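Local coordinates for protein TetR family Transcriptional regulator (Streptococcus agalactiae 2603V/R, PDB 3KKC) that probably binds DNA through an N-terminal helix-turn-helix domain and regulates transcription as a TetR-family protein, and carries a bound nickel ion in the crystal, at residues Leu24-Asp29 with Glu92-Ser97; His86-Phe91 with Lys153-Gln158; Ser115-Asp120 with Ser146-Thr151. All coordinates share one frame; numbering follows the deposited sequence.

How the contacts relate
Contacts 2 and 3 are buried, apolar helix-helix contacts within the C-terminal region, whereas contact 1 is partly buried and joins two loops, one from each family region. Contacts 1 and 2 share helix 80-93: Gln95 N lies 3.0 Å from His90 O, a probable hydrogen bond at the helix end, and Glu92 CB packs on Trp155 CH2 at 3.6 Å. Contacts 2 and 3 share helix 137-157 and meet where Leu88 CD1 lies 4.1 Å from Phe148 CZ; both also reach the second subunit. Contact 1 is mostly polar side chains, with Leu25 among them, and has no hydrogen bond across it, while contacts 2 and 3 rest on leucine, isoleucine and aromatic side chains. Nickel is bound beside contact 2.

Contact 1: residues Leu24-Asp29 with Glu92-Ser97; sequences LLQEND and EQNQDS
Gln26 and Asn94 run past each other in opposite directions, with CG of Gln26 3.6 Å from ND2 of Asn94 and the two amide planes turned 47° apart. The glutamine thus touches with its aliphatic part; Asn94 ND2 is hydrogen-bonded to Thr100 OG1. Asn94 has CG anti to the backbone N (chi1 -158°), which points its amide at the 24-29 loop. Ser97 fills the other half of the contact: its CB sits 3.6 Å from Leu25 O and 3.9 Å from Leu25 CB, and its OG lies near Gln26 N at 3.7 Å. No hydrogen bond crosses between the segments; the serine hydroxyl is instead bonded to Ile22 O, in helix 4-24. On its own side, the loop is braced by Asn28 ND2, which bonds Leu24 O at 2.7 Å, nearly straight at 170° and in the carbonyl plane on a lone pair. Asn94, with positive phi, is the C-prime residue of a Schellman motif that ends helix 80-93, and Ser97 holds the N-cap position of helix 98-103. The loop leaving helix 4-24 thus packs against the turn between these two helices, while Leu25 also touches Leu63 of helix 57-71.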
loop_
_atom_site.group_PDB
_atom_site.type_symbol
_atom_site.label_atom_id
_atom_site.label_comp_id
_atom_site.label_asym_id
_atom_site.label_seq_id
_atom_site.Cartn_x
_atom_site.Cartn_y
_atom_site.Cartn_z
ATOM N N LEU A 24 -8.456 -16.675 -14.977
ATOM C CA LEU A 24 -8.709 -16.964 -13.569
ATOM C C LEU A 24 -8.149 -15.869 -12.674
ATOM O O LEU A 24 -8.545 -15.724 -11.514
ATOM C CB LEU A 24 -8.075 -18.299 -13.175
ATOM C CG LEU A 24 -8.863 -19.557 -13.514
ATOM C CD1 LEU A 24 -7.972 -20.795 -13.406
ATOM C CD2 LEU A 24 -10.101 -19.649 -12.621
ATOM N N LEU A 25 -7.196 -15.124 -13.215
ATOM C CA LEU A 25 -6.576 -14.027 -12.508
ATOM C C LEU A 25 -7.423 -12.769 -12.670
ATOM O O LEU A 25 -7.056 -11.702 -12.198
ATOM C CB LEU A 25 -5.188 -13.790 -13.078
ATOM C CG LEU A 25 -3.916 -14.070 -12.293
ATOM C CD1 LEU A 25 -4.112 -15.162 -11.264
ATOM C CD2 LEU A 25 -2.814 -14.421 -13.282
ATOM N N GLN A 26 -8.554 -12.898 -13.353
ATOM C CA GLN A 26 -9.478 -11.781 -13.508
ATOM C C GLN A 26 -10.462 -11.803 -12.342
ATOM O O GLN A 26 -10.979 -10.766 -11.928
ATOM C CB GLN A 26 -10.210 -11.856 -14.863
ATOM C CG GLN A 26 -10.232 -10.522 -15.635
ATOM C CD GLN A 26 -10.464 -10.683 -17.135
ATOM O OE1 GLN A 26 -11.212 -11.563 -17.570
ATOM N NE2 GLN A 26 -9.821 -9.822 -17.931
ATOM N N GLU A 27 -10.688 -13.001 -11.804
ATOM C CA GLU A 27 -11.645 -13.217 -10.726
ATOM C C GLU A 27 -10.992 -13.522 -9.383
ATOM O O GLU A 27 -11.649 -13.418 -8.354
ATOM C CB GLU A 27 -12.555 -14.396 -11.066
ATOM C CG GLU A 27 -13.011 -14.463 -12.509
ATOM C CD GLU A 27 -14.098 -13.456 -12.816
ATOM O OE1 GLU A 27 -14.013 -12.310 -12.317
ATOM O OE2 GLU A 27 -15.037 -13.814 -13.562
ATOM N N ASN A 28 -9.725 -13.929 -9.381
ATOM C CA ASN A 28 -9.097 -14.394 -8.145
ATOM C C ASN A 28 -7.692 -13.856 -7.876
ATOM O O ASN A 28 -6.980 -13.455 -8.798
ATOM C CB ASN A 28 -9.055 -15.926 -8.095
ATOM C CG ASN A 28 -10.344 -16.568 -8.568
ATOM O OD1 ASN A 28 -11.143 -17.054 -7.767
ATOM N ND2 ASN A 28 -10.546 -16.588 -9.881
ATOM N N ASP A 29 -7.306 -13.865 -6.598
ATOM C CA ASP A 29 -5.934 -13.590 -6.191
ATOM C C ASP A 29 -5.016 -14.706 -6.687
ATOM O O ASP A 29 -5.454 -15.849 -6.840
ATOM C CB ASP A 29 -5.841 -13.498 -4.666
ATOM C CG ASP A 29 -6.450 -12.213 -4.108
ATOM O OD1 ASP A 29 -6.716 -12.157 -2.885
ATOM O OD2 ASP A 29 -6.662 -11.256 -4.885
ATOM N N GLU A 92 -6.473 -0.010 -18.176
ATOM C CA GLU A 92 -7.899 0.335 -18.177
ATOM C C GLU A 92 -8.804 -0.735 -18.809
ATOM O O GLU A 92 -10.010 -0.786 -18.512
ATOM C CB GLU A 92 -8.165 1.737 -18.772
ATOM C CG GLU A 92 -8.032 1.840 -20.292
ATOM C CD GLU A 92 -8.659 3.110 -20.881
ATOM O OE1 GLU A 92 -9.563 3.697 -20.244
ATOM O OE2 GLU A 92 -8.248 3.511 -21.994
ATOM N N GLN A 93 -8.217 -1.585 -19.661
ATOM C CA GLN A 93 -8.925 -2.731 -20.241
ATOM C C GLN A 93 -8.587 -4.001 -19.475
ATOM O O GLN A 93 -9.198 -5.057 -19.705
ATOM C CB GLN A 93 -8.545 -2.962 -21.717
ATOM C CG GLN A 93 -7.824 -1.839 -22.418
ATOM C CD GLN A 93 -8.777 -0.761 -22.873
ATOM O OE1 GLN A 93 -10.000 -0.930 -22.794
ATOM N NE2 GLN A 93 -8.230 0.361 -23.352
ATOM N N ASN A 94 -7.600 -3.902 -18.586
ATOM C CA ASN A 94 -7.157 -5.045 -17.818
ATOM C C ASN A 94 -6.571 -6.077 -18.786
ATOM O O ASN A 94 -6.863 -7.283 -18.711
ATOM C CB ASN A 94 -8.319 -5.629 -17.019
ATOM C CG ASN A 94 -7.853 -6.463 -15.820
ATOM O OD1 ASN A 94 -6.679 -6.424 -15.424
ATOM N ND2 ASN A 94 -8.782 -7.223 -15.240
ATOM N N GLN A 95 -5.770 -5.573 -19.724
ATOM C CA GLN A 95 -5.041 -6.427 -20.654
ATOM C C GLN A 95 -4.274 -7.518 -19.911
ATOM O O GLN A 95 -3.229 -7.251 -19.284
ATOM C CB GLN A 95 -4.076 -5.607 -21.496
ATOM C CG GLN A 95 -4.713 -4.373 -22.101
ATOM C CD GLN A 95 -4.751 -4.421 -23.618
ATOM O OE1 GLN A 95 -4.609 -5.494 -24.209
ATOM N NE2 GLN A 95 -4.941 -3.260 -24.255
ATOM N N ASP A 96 -4.809 -8.739 -20.043
ATOM C CA ASP A 96 -4.339 -9.965 -19.397
ATOM C C ASP A 96 -4.352 -9.873 -17.875
ATOM O O ASP A 96 -3.424 -10.337 -17.233
ATOM C CB ASP A 96 -2.944 -10.398 -19.882
ATOM C CG ASP A 96 -2.713 -10.138 -21.375
ATOM O OD1 ASP A 96 -2.887 -11.057 -22.219
ATOM O OD2 ASP A 96 -2.313 -9.004 -21.696
ATOM N N SER A 97 -5.397 -9.276 -17.310
ATOM C CA SER A 97 -5.590 -9.234 -15.866
ATOM C C SER A 97 -4.502 -8.412 -15.149
ATOM O O SER A 97 -4.242 -8.604 -13.936
ATOM C CB SER A 97 -5.625 -10.656 -15.305
ATOM O OG SER A 97 -6.473 -11.486 -16.084
#

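Contact 2: residues His86-Phe91 with Lys153-Gln158; sequences HILKHF and KWWLHQ. With NI (nickel (II) ion), chain E.
Leu156 meets Phe91 with both of its methyl groups: CD2 lies 3.5 Å from the carbonyl O of Phe91, and CD1 reaches the ring atom CD1 of Phe91 at 3.8 Å, obliquely to the ring. One turn before Phe91 on helix 80-93, Leu88 pairs with Trp155. The indole presents its benzo edge, with CH2 3.7 Å from Leu88 O, which lies in the ring plane, and CZ3 4.1 Å from Leu88 CG. With chi1 at 177°, the indole of Trp155 lies beside its own carbonyl carbon and extends across to helix 80-93. Its NE1 bonds Met162 O, fixing the far side of the indole, and Lys161 makes a cation-pi contact with it. Val164 of helix 164-175 touches both Leu88 and Trp155, while Ile98 and Leu71 pack on Phe91, and Leu103 on Leu156. All four side chains are buried, and no hydrogen bond crosses between 86-91 and 153-158. Helix 80-93 also carries His86 and His90, one turn apart, which take no part in the contact with 153-158; their NE2 atoms bind nickel at 2.3 and 2.1 Å. His70 of helix 57-71 is the third histidine on the nickel, tying that helix to helix 80-93. The arrangement is helix packing in the all-helical C-terminal domain of a TetR-family regulator, with a histidine-bound metal site beside it.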
loop_
_atom_site.group_PDB
_atom_site.type_symbol
_atom_site.label_atom_id
_atom_site.label_comp_id
_atom_site.label_asym_id
_atom_site.label_seq_id
_atom_site.Cartn_x
_atom_site.Cartn_y
_atom_site.Cartn_z
ATOM N N HIS A 86 0.333 4.484 -23.189
ATOM C CA HIS A 86 0.210 3.081 -23.614
ATOM C C HIS A 86 0.169 2.154 -22.394
ATOM O O HIS A 86 -0.622 1.206 -22.344
ATOM C CB HIS A 86 1.365 2.705 -24.545
ATOM C CG HIS A 86 1.500 1.230 -24.806
ATOM N ND1 HIS A 86 2.575 0.487 -24.356
ATOM C CD2 HIS A 86 0.710 0.365 -25.489
ATOM C CE1 HIS A 86 2.439 -0.768 -24.744
ATOM N NE2 HIS A 86 1.313 -0.868 -25.427
ATOM N N ILE A 87 1.027 2.440 -21.415
ATOM C CA ILE A 87 1.018 1.694 -20.170
ATOM C C ILE A 87 -0.355 1.791 -19.518
ATOM O O ILE A 87 -0.996 0.779 -19.253
ATOM C CB ILE A 87 2.097 2.196 -19.202
ATOM C CG1 ILE A 87 3.454 2.197 -19.905
ATOM C CG2 ILE A 87 2.127 1.343 -17.966
ATOM C CD1 ILE A 87 4.613 2.275 -18.985
ATOM N N LEU A 88 -0.815 3.011 -19.277
ATOM C CA LEU A 88 -2.137 3.215 -18.706
ATOM C C LEU A 88 -3.224 2.573 -19.573
ATOM O O LEU A 88 -4.252 2.141 -19.056
ATOM C CB LEU A 88 -2.425 4.711 -18.508
ATOM C CG LEU A 88 -2.016 5.419 -17.214
ATOM C CD1 LEU A 88 -1.078 4.578 -16.338
ATOM C CD2 LEU A 88 -1.394 6.796 -17.523
ATOM N N LYS A 89 -3.010 2.520 -20.892
ATOM C CA LYS A 89 -4.021 1.968 -21.795
ATOM C C LYS A 89 -4.295 0.518 -21.410
ATOM O O LYS A 89 -5.444 0.102 -21.286
ATOM C CB LYS A 89 -3.567 2.063 -23.248
ATOM C CG LYS A 89 -4.694 1.921 -24.271
ATOM C CD LYS A 89 -4.315 2.527 -25.646
ATOM C CE LYS A 89 -3.199 1.742 -26.340
ATOM N NZ LYS A 89 -2.481 2.490 -27.433
ATOM N N HIS A 90 -3.223 -0.243 -21.196
ATOM C CA HIS A 90 -3.335 -1.638 -20.791
ATOM C C HIS A 90 -4.050 -1.850 -19.478
ATOM O O HIS A 90 -4.772 -2.826 -19.306
ATOM C CB HIS A 90 -1.965 -2.286 -20.743
ATOM C CG HIS A 90 -1.484 -2.724 -22.082
ATOM N ND1 HIS A 90 -1.290 -4.048 -22.406
ATOM C CD2 HIS A 90 -1.209 -2.016 -23.201
ATOM C CE1 HIS A 90 -0.884 -4.136 -23.658
ATOM N NE2 HIS A 90 -0.839 -2.919 -24.166
ATOM N N PHE A 91 -3.863 -0.936 -18.544
ATOM C CA PHE A 91 -4.491 -1.115 -17.255
ATOM C C PHE A 91 -6.008 -0.940 -17.344
ATOM O O PHE A 91 -6.753 -1.688 -16.700
ATOM C CB PHE A 91 -3.811 -0.259 -16.159
ATOM C CG PHE A 91 -2.541 -0.891 -15.599
ATOM C CD1 PHE A 91 -2.604 -1.815 -14.562
ATOM C CD2 PHE A 91 -1.292 -0.580 -16.127
ATOM C CE1 PHE A 91 -1.444 -2.420 -14.053
ATOM C CE2 PHE A 91 -0.124 -1.161 -15.614
ATOM C CZ PHE A 91 -0.203 -2.093 -14.578
ATOM N N LYS A 153 -3.625 2.822 -8.928
ATOM C CA LYS A 153 -4.561 1.969 -8.180
ATOM C C LYS A 153 -5.890 2.663 -7.951
ATOM O O LYS A 153 -6.947 2.065 -8.098
ATOM C CB LYS A 153 -3.993 1.534 -6.814
ATOM C CG LYS A 153 -3.034 0.363 -6.856
ATOM C CD LYS A 153 -2.107 0.395 -5.655
ATOM C CE LYS A 153 -2.329 -0.794 -4.708
ATOM N NZ LYS A 153 -2.484 -0.343 -3.290
ATOM N N TRP A 154 -5.834 3.925 -7.550
ATOM C CA TRP A 154 -7.049 4.644 -7.190
ATOM C C TRP A 154 -7.979 4.732 -8.427
ATOM O O TRP A 154 -9.196 4.506 -8.345
ATOM C CB TRP A 154 -6.686 6.029 -6.606
ATOM C CG TRP A 154 -7.822 6.982 -6.624
ATOM C CD1 TRP A 154 -8.780 7.128 -5.665
ATOM C CD2 TRP A 154 -8.160 7.908 -7.685
ATOM N NE1 TRP A 154 -9.694 8.095 -6.056
ATOM C CE2 TRP A 154 -9.339 8.584 -7.290
ATOM C CE3 TRP A 154 -7.585 8.223 -8.918
ATOM C CZ2 TRP A 154 -9.961 9.582 -8.099
ATOM C CZ3 TRP A 154 -8.214 9.230 -9.743
ATOM C CH2 TRP A 154 -9.385 9.885 -9.315
ATOM N N TRP A 155 -7.370 5.038 -9.568
ATOM C CA TRP A 155 -8.067 5.199 -10.835
ATOM C C TRP A 155 -8.749 3.884 -11.243
ATOM O O TRP A 155 -9.893 3.875 -11.698
ATOM C CB TRP A 155 -7.047 5.655 -11.884
ATOM C CG TRP A 155 -7.551 5.822 -13.297
ATOM C CD1 TRP A 155 -8.588 6.606 -13.718
ATOM C CD2 TRP A 155 -6.997 5.222 -14.479
ATOM N NE1 TRP A 155 -8.722 6.512 -15.075
ATOM C CE2 TRP A 155 -7.757 5.674 -15.568
ATOM C CE3 TRP A 155 -5.931 4.342 -14.716
ATOM C CZ2 TRP A 155 -7.488 5.279 -16.882
ATOM C CZ3 TRP A 155 -5.664 3.955 -16.017
ATOM C CH2 TRP A 155 -6.440 4.422 -17.084
ATOM N N LEU A 156 -8.048 2.774 -11.048
ATOM C CA LEU A 156 -8.589 1.460 -11.376
ATOM C C LEU A 156 -9.775 1.042 -10.478
ATOM O O LEU A 156 -10.637 0.265 -10.909
ATOM C CB LEU A 156 -7.466 0.404 -11.368
ATOM C CG LEU A 156 -6.381 0.589 -12.447
ATOM C CD1 LEU A 156 -5.160 -0.272 -12.203
ATOM C CD2 LEU A 156 -6.914 0.307 -13.853
ATOM N N HIS A 157 -9.824 1.544 -9.241
ATOM C CA HIS A 157 -10.956 1.253 -8.352
ATOM C C HIS A 157 -12.137 2.120 -8.735
ATOM O O HIS A 157 -13.248 1.917 -8.252
ATOM C CB HIS A 157 -10.646 1.568 -6.887
ATOM C CG HIS A 157 -9.710 0.606 -6.227
ATOM N ND1 HIS A 157 -8.388 0.911 -5.976
ATOM C CD2 HIS A 157 -9.913 -0.637 -5.730
ATOM C CE1 HIS A 157 -7.812 -0.111 -5.370
ATOM N NE2 HIS A 157 -8.715 -1.063 -5.207
ATOM N N GLN A 158 -11.884 3.122 -9.569
ATOM C CA GLN A 158 -12.921 4.071 -9.945
ATOM C C GLN A 158 -13.892 3.456 -10.945
ATOM O O GLN A 158 -13.476 2.853 -11.939
ATOM C CB GLN A 158 -12.297 5.340 -10.518
ATOM C CG GLN A 158 -11.536 6.181 -9.498
ATOM C CD GLN A 158 -12.450 6.812 -8.453
ATOM O OE1 GLN A 158 -12.435 6.412 -7.286
ATOM N NE2 GLN A 158 -13.253 7.805 -8.873
HETATM NI NI NI E . 0.017 -2.591 -26.113
#

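Contact 3: residues Ser115-Asp120 with Ser146-Thr151; sequences SELEHD and SSFIET
Within the helical core of the C-terminal region, one leucine of helix 107-129 packs on two neighbouring residues of helix 137-157. Leu117 divides its methyls between them: CD2 comes to 3.6 Å from CE2 of Phe148, and CD1 to 3.6 Å from CG1 of Ile149. The leucine and phenylalanine side chains cross at about a right angle, and CD2 approaches the ring obliquely. CD1 of Leu117 also stands 4.0 Å from Ile149 CD1, so this methyl meets both CG1 and CD1 of Ile149. A chi1 of 177° swings the Phe148 ring to the Leu117 side of its helix; the extended CG1-CD1 branch of Ile149 brings its end nearer to Leu117, although its CB does not point directly across. The backbones remain well apart, with Leu117 CA 9.0 Å from Ile149 CA, and these buried side chains bridge the interval without a hydrogen bond. In the TetR-family fold the C-terminal helices commonly form both the domain core and the dimer interface, and helix 137-157 serves both here. On the second subunit, Phe143 packs against Ser147 and Phe139 against Thr151. Within helix 137-157, Thr151 OG1 bonds Ser147 O at 3.0 Å, tilted 22° from the carbonyl plane, while Thr151 N reaches that oxygen from the opposite face at 2.9 Å. Within helix 107-129 a wider pi-type turn spans 117-120, and Glu118 forms a salt bridge to Lys141 of helix 137-157, a charged link between the same two helices.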
loop_
_atom_site.group_PDB
_atom_site.type_symbol
_atom_site.label_atom_id
_atom_site.label_comp_id
_atom_site.label_asym_id
_atom_site.label_seq_id
_atom_site.Cartn_x
_atom_site.Cartn_y
_atom_site.Cartn_z
ATOM N N SER A 115 9.744 -2.273 -9.838
ATOM C CA SER A 115 11.120 -2.289 -10.309
ATOM C C SER A 115 11.254 -1.891 -11.774
ATOM O O SER A 115 12.274 -1.344 -12.183
ATOM C CB SER A 115 11.759 -3.654 -10.067
ATOM O OG SER A 115 12.973 -3.774 -10.786
ATOM N N GLU A 116 10.232 -2.164 -12.573
ATOM C CA GLU A 116 10.263 -1.746 -13.973
ATOM C C GLU A 116 10.095 -0.230 -14.074
ATOM O O GLU A 116 10.849 0.441 -14.784
ATOM C CB GLU A 116 9.209 -2.491 -14.801
ATOM C CG GLU A 116 9.442 -4.000 -14.862
ATOM C CD GLU A 116 10.666 -4.386 -15.691
ATOM O OE1 GLU A 116 10.884 -3.764 -16.764
ATOM O OE2 GLU A 116 11.397 -5.321 -15.276
ATOM N N LEU A 117 9.112 0.299 -13.347
ATOM C CA LEU A 117 8.961 1.736 -13.153
ATOM C C LEU A 117 10.277 2.416 -12.787
ATOM O O LEU A 117 10.597 3.458 -13.324
ATOM C CB LEU A 117 7.902 2.022 -12.095
ATOM C CG LEU A 117 6.466 1.629 -12.468
ATOM C CD1 LEU A 117 5.531 1.742 -11.257
ATOM C CD2 LEU A 117 5.964 2.490 -13.618
ATOM N N GLU A 118 11.062 1.811 -11.911
ATOM C CA GLU A 118 12.348 2.388 -11.537
ATOM C C GLU A 118 13.330 2.474 -12.692
ATOM O O GLU A 118 14.206 3.331 -12.702
ATOM C CB GLU A 118 13.026 1.584 -10.423
ATOM C CG GLU A 118 12.549 1.867 -9.035
ATOM C CD GLU A 118 13.496 1.303 -7.978
ATOM O OE1 GLU A 118 14.729 1.300 -8.223
ATOM O OE2 GLU A 118 13.010 0.867 -6.904
ATOM N N HIS A 119 13.223 1.566 -13.645
ATOM C CA HIS A 119 14.232 1.464 -14.693
ATOM C C HIS A 119 13.812 2.213 -15.954
ATOM O O HIS A 119 14.648 2.767 -16.682
ATOM C CB HIS A 119 14.482 -0.009 -15.009
ATOM C CG HIS A 119 15.545 -0.243 -16.036
ATOM N ND1 HIS A 119 16.891 -0.168 -15.745
ATOM C CD2 HIS A 119 15.461 -0.584 -17.346
ATOM C CE1 HIS A 119 17.593 -0.443 -16.831
ATOM N NE2 HIS A 119 16.748 -0.696 -17.817
ATOM N N ASP A 120 12.515 2.249 -16.218
ATOM C CA ASP A 120 12.067 2.737 -17.514
ATOM C C ASP A 120 11.129 3.926 -17.418
ATOM O O ASP A 120 10.941 4.649 -18.390
ATOM C CB ASP A 120 11.456 1.589 -18.332
ATOM C CG ASP A 120 12.508 0.547 -18.774
ATOM O OD1 ASP A 120 13.619 0.932 -19.216
ATOM O OD2 ASP A 120 12.224 -0.667 -18.684
ATOM N N SER A 146 5.987 6.150 -5.911
ATOM C CA SER A 146 4.874 5.718 -5.089
ATOM C C SER A 146 3.580 6.467 -5.409
ATOM O O SER A 146 2.490 5.891 -5.334
ATOM C CB SER A 146 5.211 5.847 -3.605
ATOM O OG SER A 146 4.078 6.330 -2.908
ATOM N N SER A 147 3.679 7.747 -5.752
ATOM C CA SER A 147 2.467 8.484 -6.091
ATOM C C SER A 147 1.967 8.091 -7.501
ATOM O O SER A 147 0.779 8.210 -7.823
ATOM C CB SER A 147 2.714 9.983 -6.022
ATOM O OG SER A 147 3.358 10.409 -7.211
ATOM N N PHE A 148 2.875 7.626 -8.349
ATOM C CA PHE A 148 2.431 7.106 -9.629
ATOM C C PHE A 148 1.619 5.826 -9.405
ATOM O O PHE A 148 0.458 5.752 -9.832
ATOM C CB PHE A 148 3.597 6.883 -10.593
ATOM C CG PHE A 148 3.183 6.287 -11.908
ATOM C CD1 PHE A 148 2.722 7.092 -12.928
ATOM C CD2 PHE A 148 3.252 4.917 -12.117
ATOM C CE1 PHE A 148 2.351 6.549 -14.126
ATOM C CE2 PHE A 148 2.886 4.373 -13.311
ATOM C CZ PHE A 148 2.433 5.183 -14.313
ATOM N N ILE A 149 2.212 4.848 -8.714
ATOM C CA ILE A 149 1.519 3.592 -8.416
ATOM C C ILE A 149 0.188 3.826 -7.725
ATOM O O ILE A 149 -0.822 3.220 -8.091
ATOM C CB ILE A 149 2.350 2.613 -7.565
ATOM C CG1 ILE A 149 3.707 2.349 -8.212
ATOM C CG2 ILE A 149 1.638 1.287 -7.466
ATOM C CD1 ILE A 149 4.581 1.452 -7.406
ATOM N N GLU A 150 0.169 4.722 -6.748
ATOM C CA GLU A 150 -1.068 4.995 -6.023
ATOM C C GLU A 150 -2.114 5.765 -6.837
ATOM O O GLU A 150 -3.305 5.466 -6.759
ATOM C CB GLU A 150 -0.785 5.688 -4.689
ATOM C CG GLU A 150 -1.356 4.943 -3.492
ATOM C CD GLU A 150 -0.677 3.605 -3.258
ATOM O OE1 GLU A 150 0.575 3.545 -3.269
ATOM O OE2 GLU A 150 -1.399 2.610 -3.060
ATOM N N THR A 151 -1.704 6.749 -7.626
ATOM C CA THR A 151 -2.690 7.388 -8.493
ATOM C C THR A 151 -3.381 6.288 -9.295
ATOM O O THR A 151 -4.613 6.193 -9.307
ATOM C CB THR A 151 -2.068 8.432 -9.442
ATOM O OG1 THR A 151 -1.695 9.587 -8.691
ATOM C CG2 THR A 151 -3.066 8.854 -10.544
#